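Pirin-like protein YhaK (Escherichia coli, PDB 2VEC) is of unknown function, being a monomeric, redox-sensitive bicupin of the pirin family that lacks quercetin 2,3-dioxygenase activity. Local coordinates at residues Arg64-Glu69 / Tyr205-His210; Gln163-Ser168 / Met173-Leu178; His185-Asp190 / Ala195-His200; Lys212-Ala215 / Glu220-Ala223. One frame throughout, in Å; residues are numbered along the deposited sequence.

Interaction 1 of 4, residues Arg64-Glu69 / Tyr205-His210; sequences RVLNQE and YLQSIH
The side-chain amide of Q207, against which L66 packs, is held from both ends. Its OE1 accepts a bond of 2.7 Å from Y205 OH, with the donor almost exactly on the extension of the carbonyl bond (179°). Its NE2 gives one bond to S208 O, 3.0 Å away and well above that carbonyl's plane, and another to G228 O, so the rotation and the flip of the amide are both settled. A bend at chi2 (64°) folds Q207 back and turns its CG and CD to L66. L66 comes in obliquely from strand 63-71: CD2 lies against the amide, 3.8 Å from Q207 CD, while CD1 touches both Q207 CG and the phenol ring, 4.0 Å from Y205 CE2. Farther along, one water bridges the two segments, donating to Q68 OE1 at 2.7 Å and to I209 O at 2.7 Å; R31 also reaches the latter oxygen. Strand 63-71 belongs to the N-terminal cupin and 203-208 to the C-terminal one. At this buried seam of a bicupin the direct touch is van der Waals contact of leucine methyls with a phenol ring and an amide whose polar atoms are already engaged, which implies shape matching rather than sheet pairing.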
loop_
_atom_site.group_PDB
_atom_site.type_symbol
_atom_site.label_atom_id
_atom_site.label_comp_id
_atom_site.label_asym_id
_atom_site.label_seq_id
_atom_site.Cartn_x
_atom_site.Cartn_y
_atom_site.Cartn_z
ATOM N N ARG A 64 -0.502 9.059 4.608
ATOM C CA ARG A 64 -1.202 10.302 4.183
ATOM C C ARG A 64 -2.242 10.118 3.072
ATOM O O ARG A 64 -3.232 10.838 2.991
ATOM C CB ARG A 64 -0.179 11.373 3.794
ATOM C CG ARG A 64 0.827 11.695 4.930
ATOM C CD ARG A 64 0.088 12.102 6.265
ATOM N NE ARG A 64 -0.862 13.210 6.097
ATOM C CZ ARG A 64 -0.513 14.495 6.055
ATOM N NH1 ARG A 64 0.780 14.840 6.164
ATOM N NH2 ARG A 64 -1.445 15.434 5.952
ATOM N N VAL A 65 -2.024 9.140 2.206
ATOM C CA VAL A 65 -2.990 8.887 1.141
ATOM C C VAL A 65 -2.962 7.387 0.923
ATOM O O VAL A 65 -1.892 6.780 1.018
ATOM C CB VAL A 65 -2.532 9.561 -0.159
ATOM C CG1 VAL A 65 -3.303 8.958 -1.415
ATOM C CG2 VAL A 65 -2.719 11.086 -0.046
ATOM N N LEU A 66 -4.124 6.789 0.659
ATOM C CA LEU A 66 -4.156 5.458 0.051
ATOM C C LEU A 66 -5.157 5.536 -1.085
ATOM O O LEU A 66 -6.335 5.952 -0.915
ATOM C CB LEU A 66 -4.515 4.346 1.061
ATOM C CG LEU A 66 -4.485 2.945 0.370
ATOM C CD1 LEU A 66 -3.986 1.885 1.269
ATOM C CD2 LEU A 66 -5.855 2.582 -0.258
ATOM N N ASN A 67 -4.696 5.219 -2.277
ATOM C CA ASN A 67 -5.605 5.329 -3.407
ATOM C C ASN A 67 -5.544 4.148 -4.329
ATOM O O ASN A 67 -4.594 3.359 -4.271
ATOM C CB ASN A 67 -5.457 6.676 -4.130
ATOM C CG ASN A 67 -4.245 6.771 -5.007
ATOM O OD1 ASN A 67 -4.104 6.054 -5.997
ATOM N ND2 ASN A 67 -3.386 7.744 -4.697
ATOM N N GLN A 68 -6.587 3.982 -5.118
ATOM C CA GLN A 68 -6.552 3.025 -6.201
ATOM C C GLN A 68 -7.045 3.751 -7.425
ATOM O O GLN A 68 -8.072 4.426 -7.380
ATOM C CB GLN A 68 -7.413 1.797 -5.932
ATOM C CG GLN A 68 -7.521 0.904 -7.197
ATOM C CD GLN A 68 -8.049 -0.481 -6.903
ATOM O OE1 GLN A 68 -7.557 -1.156 -5.975
ATOM N NE2 GLN A 68 -9.042 -0.929 -7.690
ATOM N N GLU A 69 -6.279 3.668 -8.505
ATOM C CA GLU A 69 -6.602 4.401 -9.719
ATOM C C GLU A 69 -6.537 3.471 -10.904
ATOM O O GLU A 69 -5.829 2.455 -10.868
ATOM C CB GLU A 69 -5.650 5.583 -9.898
ATOM C CG GLU A 69 -5.908 6.725 -8.868
ATOM C CD GLU A 69 -7.269 7.402 -9.091
ATOM O OE1 GLU A 69 -7.542 7.841 -10.253
ATOM O OE2 GLU A 69 -8.071 7.478 -8.123
ATOM N N TYR A 205 -2.989 0.072 10.116
ATOM C CA TYR A 205 -4.057 0.340 9.181
ATOM C C TYR A 205 -4.253 -0.940 8.379
ATOM O O TYR A 205 -3.276 -1.540 7.857
ATOM C CB TYR A 205 -3.665 1.488 8.246
ATOM C CG TYR A 205 -4.729 1.806 7.216
ATOM C CD1 TYR A 205 -5.792 2.608 7.560
ATOM C CD2 TYR A 205 -4.629 1.337 5.904
ATOM C CE1 TYR A 205 -6.818 2.909 6.627
ATOM C CE2 TYR A 205 -5.610 1.676 4.952
ATOM C CZ TYR A 205 -6.706 2.437 5.348
ATOM O OH TYR A 205 -7.705 2.746 4.462
ATOM N N LEU A 206 -5.524 -1.341 8.223
ATOM C CA LEU A 206 -5.893 -2.498 7.397
ATOM C C LEU A 206 -6.580 -2.008 6.131
ATOM O O LEU A 206 -7.443 -1.136 6.224
ATOM C CB LEU A 206 -6.908 -3.367 8.153
ATOM C CG LEU A 206 -6.534 -3.695 9.605
ATOM C CD1 LEU A 206 -7.568 -4.674 10.150
ATOM C CD2 LEU A 206 -5.150 -4.339 9.676
ATOM N N GLN A 207 -6.286 -2.625 4.972
ATOM C CA GLN A 207 -6.919 -2.236 3.716
ATOM C C GLN A 207 -7.353 -3.470 2.955
ATOM O O GLN A 207 -6.551 -4.376 2.743
ATOM C CB GLN A 207 -5.977 -1.358 2.847
ATOM C CG GLN A 207 -6.607 -0.961 1.487
ATOM C CD GLN A 207 -7.841 -0.075 1.694
ATOM O OE1 GLN A 207 -7.814 0.816 2.546
ATOM N NE2 GLN A 207 -8.902 -0.310 0.941
ATOM N N SER A 208 -8.617 -3.510 2.542
ATOM C CA SER A 208 -9.056 -4.533 1.620
ATOM C C SER A 208 -8.640 -4.102 0.202
ATOM O O SER A 208 -9.063 -3.002 -0.266
ATOM C CB SER A 208 -10.580 -4.693 1.718
ATOM O OG SER A 208 -11.081 -5.332 0.523
ATOM N N ILE A 209 -7.829 -4.928 -0.470
ATOM C CA ILE A 209 -7.572 -4.709 -1.897
ATOM C C ILE A 209 -8.709 -5.375 -2.679
ATOM O O ILE A 209 -9.343 -4.750 -3.564
ATOM C CB ILE A 209 -6.202 -5.257 -2.332
ATOM C CG1 ILE A 209 -5.051 -4.466 -1.644
ATOM C CG2 ILE A 209 -6.039 -5.165 -3.878
ATOM C CD1 ILE A 209 -3.664 -5.228 -1.791
ATOM N N HIS A 210 -8.941 -6.648 -2.346
ATOM C CA HIS A 210 -10.177 -7.290 -2.763
ATOM C C HIS A 210 -10.588 -8.367 -1.788
ATOM O O HIS A 210 -9.797 -8.979 -1.088
ATOM C CB HIS A 210 -10.164 -7.774 -4.209
ATOM C CG HIS A 210 -9.347 -9.004 -4.442
ATOM N ND1 HIS A 210 -9.811 -10.271 -4.164
ATOM C CD2 HIS A 210 -8.110 -9.160 -4.959
ATOM C CE1 HIS A 210 -8.890 -11.159 -4.494
ATOM N NE2 HIS A 210 -7.853 -10.511 -4.990
HETATM O O HOH W 1 -9.360 -2.125 -4.185
#

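Interaction 2 of 4, residues Gln163-Ser168 / Met173-Leu178; sequences QQLIAS and MGSLQL
S168 and S175 face each other through their hydroxyls, with S168 OG 2.6 Å from S175 OG. Both side chains take the sterically crowded position, OG between the backbone N and the carbonyl carbon (chi1 58° for S168), and this turns each oxygen to the other. The loop residue A172 adds to the cluster: its O is hydrogen-bonded to S175 OG, and its N makes a weak bond to S168 OG.

L165 swings CG away from its own N (chi1 173°) and lays CD2 beside S175 OG. The same methyl lies 4.0 Å from M173 CE, where the two chains cross at about a right angle; the bend at chi3 of M173 (-99°) curls the terminal methyl back to the leucine. On the other face of the sheet the small A167 CB is packed 3.7 Å from L178 CD1, with L176 CB alongside.

The backbones run parallel, A167 opposite L176 and S168 opposite Q177. L176 N reaches I166 O, S168 N binds L176 O at 2.9 Å, and L178 N meets S168 O at 2.7 Å. A water donates to both L165 O and M173 O, tying the loop end to the strand.

Strand 163-168 has 183-189 on its far side, where I166 and A167 together oppose L184 in a classic beta bulge. The short strand 176-177 ends the sheet; L176 touches strands 153-157 and 112-116 of the six-stranded sheet that also holds strand 63-71, and L178, just after the short strand, packs on L115 of 112-116.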
loop_
_atom_site.group_PDB
_atom_site.type_symbol
_atom_site.label_atom_id
_atom_site.label_comp_id
_atom_site.label_asym_id
_atom_site.label_seq_id
_atom_site.Cartn_x
_atom_site.Cartn_y
_atom_site.Cartn_z
ATOM N N GLN A 163 1.252 -14.333 3.759
ATOM C CA GLN A 163 1.659 -12.973 4.135
ATOM C C GLN A 163 3.086 -12.724 3.735
ATOM O O GLN A 163 3.917 -13.641 3.805
ATOM C CB GLN A 163 1.512 -12.715 5.641
ATOM C CG GLN A 163 2.280 -13.715 6.571
ATOM C CD GLN A 163 2.299 -13.161 7.989
ATOM O OE1 GLN A 163 2.940 -12.118 8.255
ATOM N NE2 GLN A 163 1.574 -13.814 8.892
ATOM N N GLN A 164 3.385 -11.517 3.271
ATOM C CA GLN A 164 4.764 -11.148 2.937
ATOM C C GLN A 164 5.039 -9.775 3.512
ATOM O O GLN A 164 4.205 -8.898 3.424
ATOM C CB GLN A 164 4.974 -11.143 1.415
ATOM C CG GLN A 164 6.410 -10.810 1.002
ATOM C CD GLN A 164 6.612 -10.767 -0.512
ATOM O OE1 GLN A 164 5.666 -10.721 -1.285
ATOM N NE2 GLN A 164 7.878 -10.750 -0.929
ATOM N N LEU A 165 6.210 -9.596 4.114
ATOM C CA LEU A 165 6.652 -8.262 4.503
ATOM C C LEU A 165 7.224 -7.625 3.240
ATOM O O LEU A 165 8.211 -8.129 2.674
ATOM C CB LEU A 165 7.719 -8.398 5.607
ATOM C CG LEU A 165 8.407 -7.104 6.018
ATOM C CD1 LEU A 165 7.402 -6.193 6.796
ATOM C CD2 LEU A 165 9.616 -7.421 6.847
ATOM N N ILE A 166 6.584 -6.566 2.739
ATOM C CA ILE A 166 6.995 -6.023 1.453
ATOM C C ILE A 166 7.731 -4.697 1.622
ATOM O O ILE A 166 8.337 -4.191 0.666
ATOM C CB ILE A 166 5.816 -5.933 0.444
ATOM C CG1 ILE A 166 4.738 -4.913 0.910
ATOM C CG2 ILE A 166 5.232 -7.348 0.166
ATOM C CD1 ILE A 166 3.733 -4.484 -0.223
ATOM N N ALA A 167 7.685 -4.114 2.823
ATOM C CA ALA A 167 8.506 -2.920 3.084
ATOM C C ALA A 167 8.783 -2.793 4.572
ATOM O O ALA A 167 7.904 -3.107 5.387
ATOM C CB ALA A 167 7.795 -1.659 2.545
ATOM N N SER A 168 9.981 -2.317 4.929
ATOM C CA SER A 168 10.349 -2.174 6.312
ATOM C C SER A 168 11.500 -1.165 6.424
ATOM O O SER A 168 12.081 -0.754 5.395
ATOM C CB SER A 168 10.816 -3.527 6.839
ATOM O OG SER A 168 11.926 -4.005 6.061
ATOM N N MET A 173 14.251 -9.348 5.462
ATOM C CA MET A 173 13.583 -10.433 4.763
ATOM C C MET A 173 13.342 -10.100 3.289
ATOM O O MET A 173 12.348 -10.527 2.706
ATOM C CB MET A 173 12.275 -10.820 5.484
ATOM C CG MET A 173 12.492 -11.633 6.798
ATOM S SD MET A 173 10.923 -11.865 7.679
ATOM C CE MET A 173 10.954 -10.563 8.950
ATOM N N GLY A 174 14.259 -9.326 2.701
ATOM C CA GLY A 174 14.204 -8.982 1.274
ATOM C C GLY A 174 13.037 -8.054 0.936
ATOM O O GLY A 174 12.379 -8.204 -0.097
ATOM N N SER A 175 12.744 -7.116 1.832
ATOM C CA SER A 175 11.623 -6.179 1.643
ATOM C C SER A 175 12.168 -4.838 1.121
ATOM O O SER A 175 13.370 -4.551 1.273
ATOM C CB SER A 175 10.851 -5.960 2.964
ATOM O OG SER A 175 11.716 -5.554 4.024
ATOM N N LEU A 176 11.295 -4.017 0.511
ATOM C CA LEU A 176 11.634 -2.619 0.155
ATOM C C LEU A 176 12.125 -1.907 1.402
ATOM O O LEU A 176 11.576 -2.093 2.491
ATOM C CB LEU A 176 10.395 -1.858 -0.357
ATOM C CG LEU A 176 9.744 -2.417 -1.650
ATOM C CD1 LEU A 176 8.256 -1.928 -1.794
ATOM C CD2 LEU A 176 10.577 -2.102 -2.951
ATOM N N GLN A 177 13.152 -1.093 1.252
ATOM C CA GLN A 177 13.683 -0.366 2.422
ATOM C C GLN A 177 12.994 0.989 2.500
ATOM O O GLN A 177 13.100 1.791 1.578
ATOM C CB GLN A 177 15.181 -0.193 2.281
ATOM C CG GLN A 177 15.794 0.623 3.393
ATOM C CD GLN A 177 17.291 0.659 3.234
ATOM O OE1 GLN A 177 17.942 -0.369 3.329
ATOM N NE2 GLN A 177 17.830 1.824 2.904
ATOM N N LEU A 178 12.338 1.268 3.623
ATOM C CA LEU A 178 11.695 2.570 3.846
ATOM C C LEU A 178 12.552 3.485 4.710
ATOM O O LEU A 178 13.321 3.020 5.562
ATOM C CB LEU A 178 10.350 2.354 4.540
ATOM C CG LEU A 178 9.314 1.513 3.780
ATOM C CD1 LEU A 178 8.077 1.334 4.728
ATOM C CD2 LEU A 178 8.905 2.177 2.497
HETATM O O HOH W 2 9.757 -10.172 2.545
#

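Interaction 3 of 4, residues His185-Asp190 / Ala195-His200; sequences HHIVLD and ANFQLH
The aromatic contact between H185 and F197 is a T-shaped one: the phenyl turns an edge to one face of the imidazole, with centroids 5.2 Å apart and planes at 65°. F197 CD1 stands over the middle of the histidine ring, 3.9 Å above its plane. The two side chains point in opposing senses and overlap along their flanks, which brings F197 CE1 near H185 CB as well.

The apolar contacts continue along the same interface. I187 comes from the opposite direction and meets the phenyl obliquely, its CG1 tightly packed at 3.4 Å from F197 CZ. The chi2 of I187, 105°, departs from a staggered value and carries CD1 to 3.7 Å from the same ring carbon, so the isoleucine is probably somewhat strained to fit the phenyl. Beyond it, L189 CD1 lies 4.3 Å from A195 CB, a looser touch that finishes the row. L241 and L251 close in on I187 and F197 from the neighbouring strands.

Polar linkage is indirect. A water lies at the edge of the H185 ring, in its plane, 2.8 Å from NE2, and donates to Q198 O. H186, the next residue along the strand, points to the other side, where NE2 pairs with R248.

Segments 185-189 and 195-198 run nearly antiparallel (164°), yet their axes come no closer than 9.8 Å and each belongs to a different sheet. Chain-adjacent strands that meet through side chains rather than backbone bonds form a beta-arch, here joining the two sheets that enclose the hydrophobic interior of the C-terminal cupin.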
loop_
_atom_site.group_PDB
_atom_site.type_symbol
_atom_site.label_atom_id
_atom_site.label_comp_id
_atom_site.label_asym_id
_atom_site.label_seq_id
_atom_site.Cartn_x
_atom_site.Cartn_y
_atom_site.Cartn_z
ATOM N N HIS A 185 2.760 -5.116 5.078
ATOM C CA HIS A 185 2.549 -6.527 4.789
ATOM C C HIS A 185 1.464 -6.640 3.731
ATOM O O HIS A 185 0.445 -5.918 3.793
ATOM C CB HIS A 185 2.080 -7.282 6.041
ATOM C CG HIS A 185 2.993 -7.124 7.226
ATOM N ND1 HIS A 185 3.986 -8.034 7.522
ATOM C CD2 HIS A 185 3.038 -6.190 8.202
ATOM C CE1 HIS A 185 4.614 -7.663 8.622
ATOM N NE2 HIS A 185 4.058 -6.545 9.058
ATOM N N HIS A 186 1.684 -7.567 2.808
ATOM C CA HIS A 186 0.723 -7.925 1.746
ATOM C C HIS A 186 0.190 -9.300 2.077
ATOM O O HIS A 186 0.970 -10.215 2.329
ATOM C CB HIS A 186 1.415 -7.923 0.385
ATOM C CG HIS A 186 0.485 -8.249 -0.771
ATOM N ND1 HIS A 186 0.750 -9.254 -1.671
ATOM C CD2 HIS A 186 -0.680 -7.679 -1.179
ATOM C CE1 HIS A 186 -0.230 -9.333 -2.560
ATOM N NE2 HIS A 186 -1.102 -8.367 -2.306
ATOM N N ILE A 187 -1.139 -9.435 2.087
ATOM C CA ILE A 187 -1.837 -10.645 2.552
ATOM C C ILE A 187 -2.672 -11.260 1.445
ATOM O O ILE A 187 -3.416 -10.565 0.793
ATOM C CB ILE A 187 -2.792 -10.275 3.762
ATOM C CG1 ILE A 187 -1.957 -9.882 4.967
ATOM C CG2 ILE A 187 -3.720 -11.468 4.182
ATOM C CD1 ILE A 187 -1.940 -8.378 5.253
ATOM N N VAL A 188 -2.539 -12.562 1.217
ATOM C CA VAL A 188 -3.350 -13.242 0.197
ATOM C C VAL A 188 -3.855 -14.501 0.863
ATOM O O VAL A 188 -3.055 -15.397 1.167
ATOM C CB VAL A 188 -2.517 -13.591 -1.111
ATOM C CG1 VAL A 188 -3.432 -14.214 -2.195
ATOM C CG2 VAL A 188 -1.820 -12.297 -1.662
ATOM N N LEU A 189 -5.158 -14.575 1.093
ATOM C CA LEU A 189 -5.761 -15.706 1.844
ATOM C C LEU A 189 -6.986 -16.227 1.122
ATOM O O LEU A 189 -7.707 -15.423 0.502
ATOM C CB LEU A 189 -6.206 -15.254 3.253
ATOM C CG LEU A 189 -5.107 -14.791 4.232
ATOM C CD1 LEU A 189 -5.661 -14.180 5.525
ATOM C CD2 LEU A 189 -4.055 -15.890 4.526
ATOM N N ASP A 190 -7.228 -17.533 1.233
ATOM C CA ASP A 190 -8.493 -18.161 0.832
ATOM C C ASP A 190 -9.501 -17.932 1.956
ATOM O O ASP A 190 -9.119 -17.685 3.111
ATOM C CB ASP A 190 -8.333 -19.679 0.577
ATOM C CG ASP A 190 -7.391 -20.002 -0.597
ATOM O OD1 ASP A 190 -7.336 -19.217 -1.562
ATOM O OD2 ASP A 190 -6.722 -21.065 -0.577
ATOM N N ALA A 195 -4.029 -15.144 9.239
ATOM C CA ALA A 195 -2.618 -14.739 9.305
ATOM C C ALA A 195 -2.451 -13.864 10.536
ATOM O O ALA A 195 -3.306 -12.992 10.801
ATOM C CB ALA A 195 -2.210 -13.970 8.043
ATOM N N ASN A 196 -1.373 -14.099 11.286
ATOM C CA ASN A 196 -1.116 -13.354 12.524
ATOM C C ASN A 196 0.054 -12.385 12.321
ATOM O O ASN A 196 1.022 -12.699 11.591
ATOM C CB ASN A 196 -0.829 -14.340 13.691
ATOM C CG ASN A 196 -0.558 -13.619 15.022
ATOM O OD1 ASN A 196 0.600 -13.508 15.453
ATOM N ND2 ASN A 196 -1.619 -13.105 15.664
ATOM N N PHE A 197 -0.024 -11.229 12.983
ATOM C CA PHE A 197 0.970 -10.146 12.855
ATOM C C PHE A 197 1.321 -9.589 14.242
ATOM O O PHE A 197 0.439 -9.348 15.081
ATOM C CB PHE A 197 0.479 -9.035 11.911
ATOM C CG PHE A 197 0.048 -9.544 10.562
ATOM C CD1 PHE A 197 0.943 -9.552 9.490
ATOM C CD2 PHE A 197 -1.233 -10.049 10.375
ATOM C CE1 PHE A 197 0.557 -10.040 8.219
ATOM C CE2 PHE A 197 -1.636 -10.557 9.126
ATOM C CZ PHE A 197 -0.739 -10.544 8.048
ATOM N N GLN A 198 2.612 -9.395 14.474
ATOM C CA GLN A 198 3.116 -8.763 15.684
ATOM C C GLN A 198 3.450 -7.329 15.275
ATOM O O GLN A 198 4.186 -7.102 14.319
ATOM C CB GLN A 198 4.373 -9.491 16.195
ATOM C CG GLN A 198 4.097 -10.882 16.832
ATOM C CD GLN A 198 5.219 -11.421 17.748
ATOM O OE1 GLN A 198 6.328 -11.742 17.302
ATOM N NE2 GLN A 198 4.898 -11.581 19.035
ATOM N N LEU A 199 2.902 -6.357 15.981
ATOM C CA LEU A 199 3.056 -4.971 15.587
ATOM C C LEU A 199 4.201 -4.318 16.353
ATOM O O LEU A 199 4.387 -4.566 17.565
ATOM C CB LEU A 199 1.732 -4.217 15.807
ATOM C CG LEU A 199 0.568 -4.325 14.792
ATOM C CD1 LEU A 199 0.873 -3.583 13.528
ATOM C CD2 LEU A 199 0.166 -5.748 14.449
ATOM N N HIS A 200 5.004 -3.552 15.622
ATOM C CA HIS A 200 6.064 -2.725 16.156
ATOM C C HIS A 200 5.526 -1.411 16.736
ATOM O O HIS A 200 5.840 -1.065 17.852
ATOM C CB HIS A 200 7.115 -2.438 15.090
ATOM C CG HIS A 200 7.864 -3.652 14.629
ATOM N ND1 HIS A 200 7.496 -4.370 13.508
ATOM C CD2 HIS A 200 8.937 -4.292 15.149
ATOM C CE1 HIS A 200 8.336 -5.388 13.343
ATOM N NE2 HIS A 200 9.230 -5.348 14.312
HETATM O O HOH W 3 4.430 -5.536 11.647
#

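Interaction 4 of 4, residues Lys212-Ala215 / Glu220-Ala223; sequences KFHA and EEKA
A beta hairpin made by strands 213-217 and 220-225 brings A215 opposite A223, an antiparallel hydrogen-bonded pair. A215 N donates to A223 O at 2.7 Å in a nearly straight bond, with the donor close to the line of the carbonyl. In return A215 O takes K222 N at 2.8 Å, and A223 N approaches the same oxygen in a weak bond of 3.4 Å. One carbonyl thus receives two successive amides, the signature of a classic beta bulge in which K222 and A223 share A215 as their partner. The extra residue accompanies a marked bend, and the short strand segments make an angle of 112°, far from the near-180° of a flat antiparallel pair.

This hairpin forms the margin of the four-stranded sheet of the C-terminal cupin, with 238-243 on the other side of 213-217 and 220-225 outermost. On the inward face A215 packs on L206, I239 and L241, and F213 reaches strands 203-208 and 247-254.

On the opposite face H214 and E221 meet at about a right angle. The glutamate is extended beyond CG, so that OE2 comes to 3.3 Å from H214 CB, with A223 O at 3.2 Å from the same carbon. OE2 also sits 3.5 Å from H214 CG, and the ring and carboxylate planes are 61° apart. The ring's ND1 is hydrogen-bonded not to E221 but to D244 OD2, just past the end of strand 238-243.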
loop_
_atom_site.group_PDB
_atom_site.type_symbol
_atom_site.label_atom_id
_atom_site.label_comp_id
_atom_site.label_asym_id
_atom_site.label_seq_id
_atom_site.Cartn_x
_atom_site.Cartn_y
_atom_site.Cartn_z
ATOM N N LYS A 212 -13.400 -9.504 1.592
ATOM C CA LYS A 212 -13.811 -9.026 2.904
ATOM C C LYS A 212 -13.103 -9.864 3.969
ATOM O O LYS A 212 -12.710 -11.004 3.711
ATOM C CB LYS A 212 -15.327 -9.107 3.042
ATOM C CG LYS A 212 -15.897 -10.443 2.737
ATOM C CD LYS A 212 -17.447 -10.417 2.793
ATOM C CE LYS A 212 -18.030 -11.604 2.043
ATOM N NZ LYS A 212 -19.444 -11.852 2.513
ATOM N N PHE A 213 -12.910 -9.286 5.151
ATOM C CA PHE A 213 -12.149 -9.954 6.196
ATOM C C PHE A 213 -12.424 -9.288 7.518
ATOM O O PHE A 213 -13.011 -8.206 7.560
ATOM C CB PHE A 213 -10.639 -9.978 5.884
ATOM C CG PHE A 213 -9.929 -8.634 5.894
ATOM C CD1 PHE A 213 -10.161 -7.674 4.898
ATOM C CD2 PHE A 213 -8.947 -8.357 6.856
ATOM C CE1 PHE A 213 -9.431 -6.427 4.878
ATOM C CE2 PHE A 213 -8.232 -7.126 6.853
ATOM C CZ PHE A 213 -8.465 -6.164 5.844
ATOM N N HIS A 214 -12.020 -9.943 8.599
ATOM C CA HIS A 214 -12.107 -9.292 9.885
ATOM C C HIS A 214 -10.829 -9.429 10.666
ATOM O O HIS A 214 -9.976 -10.249 10.345
ATOM C CB HIS A 214 -13.317 -9.780 10.690
ATOM C CG HIS A 214 -13.380 -11.271 10.880
ATOM N ND1 HIS A 214 -13.784 -12.136 9.882
ATOM C CD2 HIS A 214 -13.112 -12.043 11.963
ATOM C CE1 HIS A 214 -13.754 -13.378 10.342
ATOM N NE2 HIS A 214 -13.381 -13.346 11.611
ATOM N N ALA A 215 -10.668 -8.563 11.654
ATOM C CA ALA A 215 -9.484 -8.602 12.484
ATOM C C ALA A 215 -9.891 -8.975 13.899
ATOM O O ALA A 215 -10.927 -8.519 14.395
ATOM C CB ALA A 215 -8.799 -7.281 12.466
ATOM N N GLU A 220 -10.648 -11.904 20.090
ATOM C CA GLU A 220 -11.939 -11.216 20.004
ATOM C C GLU A 220 -12.000 -10.296 18.813
ATOM O O GLU A 220 -11.010 -9.646 18.485
ATOM C CB GLU A 220 -12.181 -10.388 21.252
ATOM C CG GLU A 220 -12.704 -11.239 22.361
ATOM C CD GLU A 220 -12.520 -10.597 23.690
ATOM O OE1 GLU A 220 -11.800 -9.573 23.749
ATOM O OE2 GLU A 220 -13.080 -11.127 24.677
ATOM N N GLU A 221 -13.168 -10.241 18.181
ATOM C CA GLU A 221 -13.320 -9.422 16.990
ATOM C C GLU A 221 -13.121 -7.956 17.294
ATOM O O GLU A 221 -13.653 -7.436 18.281
ATOM C CB GLU A 221 -14.661 -9.644 16.320
ATOM C CG GLU A 221 -14.605 -9.204 14.852
ATOM C CD GLU A 221 -15.794 -9.671 14.086
ATOM O OE1 GLU A 221 -16.763 -10.124 14.741
ATOM O OE2 GLU A 221 -15.776 -9.589 12.845
ATOM N N LYS A 222 -12.349 -7.309 16.425
ATOM C CA LYS A 222 -11.992 -5.902 16.555
ATOM C C LYS A 222 -12.587 -5.039 15.434
ATOM O O LYS A 222 -12.959 -3.876 15.658
ATOM C CB LYS A 222 -10.469 -5.786 16.499
ATOM C CG LYS A 222 -9.950 -4.373 16.435
ATOM C CD LYS A 222 -10.173 -3.694 17.755
ATOM C CE LYS A 222 -9.809 -2.216 17.684
ATOM N NZ LYS A 222 -10.143 -1.588 19.017
ATOM N N ALA A 223 -12.609 -5.579 14.217
ATOM C CA ALA A 223 -13.151 -4.868 13.076
ATOM C C ALA A 223 -13.502 -5.833 11.977
ATOM O O ALA A 223 -12.797 -6.844 11.797
ATOM C CB ALA A 223 -12.143 -3.850 12.548
#

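In the fold
Chemistry here follows place in the sheet more than depth: interactions 2 and 4 pair edge strands through backbone bonds, whereas 1 and 3 pack faces through side chains and water. Interaction 1 lies deepest, its centre about 6 Å from the centre of the chain, and joins the two cupins. Interactions 2 and 3 are also buried but stay within the C-terminal cupin and share the sheet of neighbouring strands 163-168 and 183-189. Interaction 4, its centre about 19 Å from that of the chain, is partly exposed at the rim of the partner sheet. Interaction 1 packs on 3 (I209 against H186) and on 4, and 2 joins 3 through a probable Q164 N to H186 O bond.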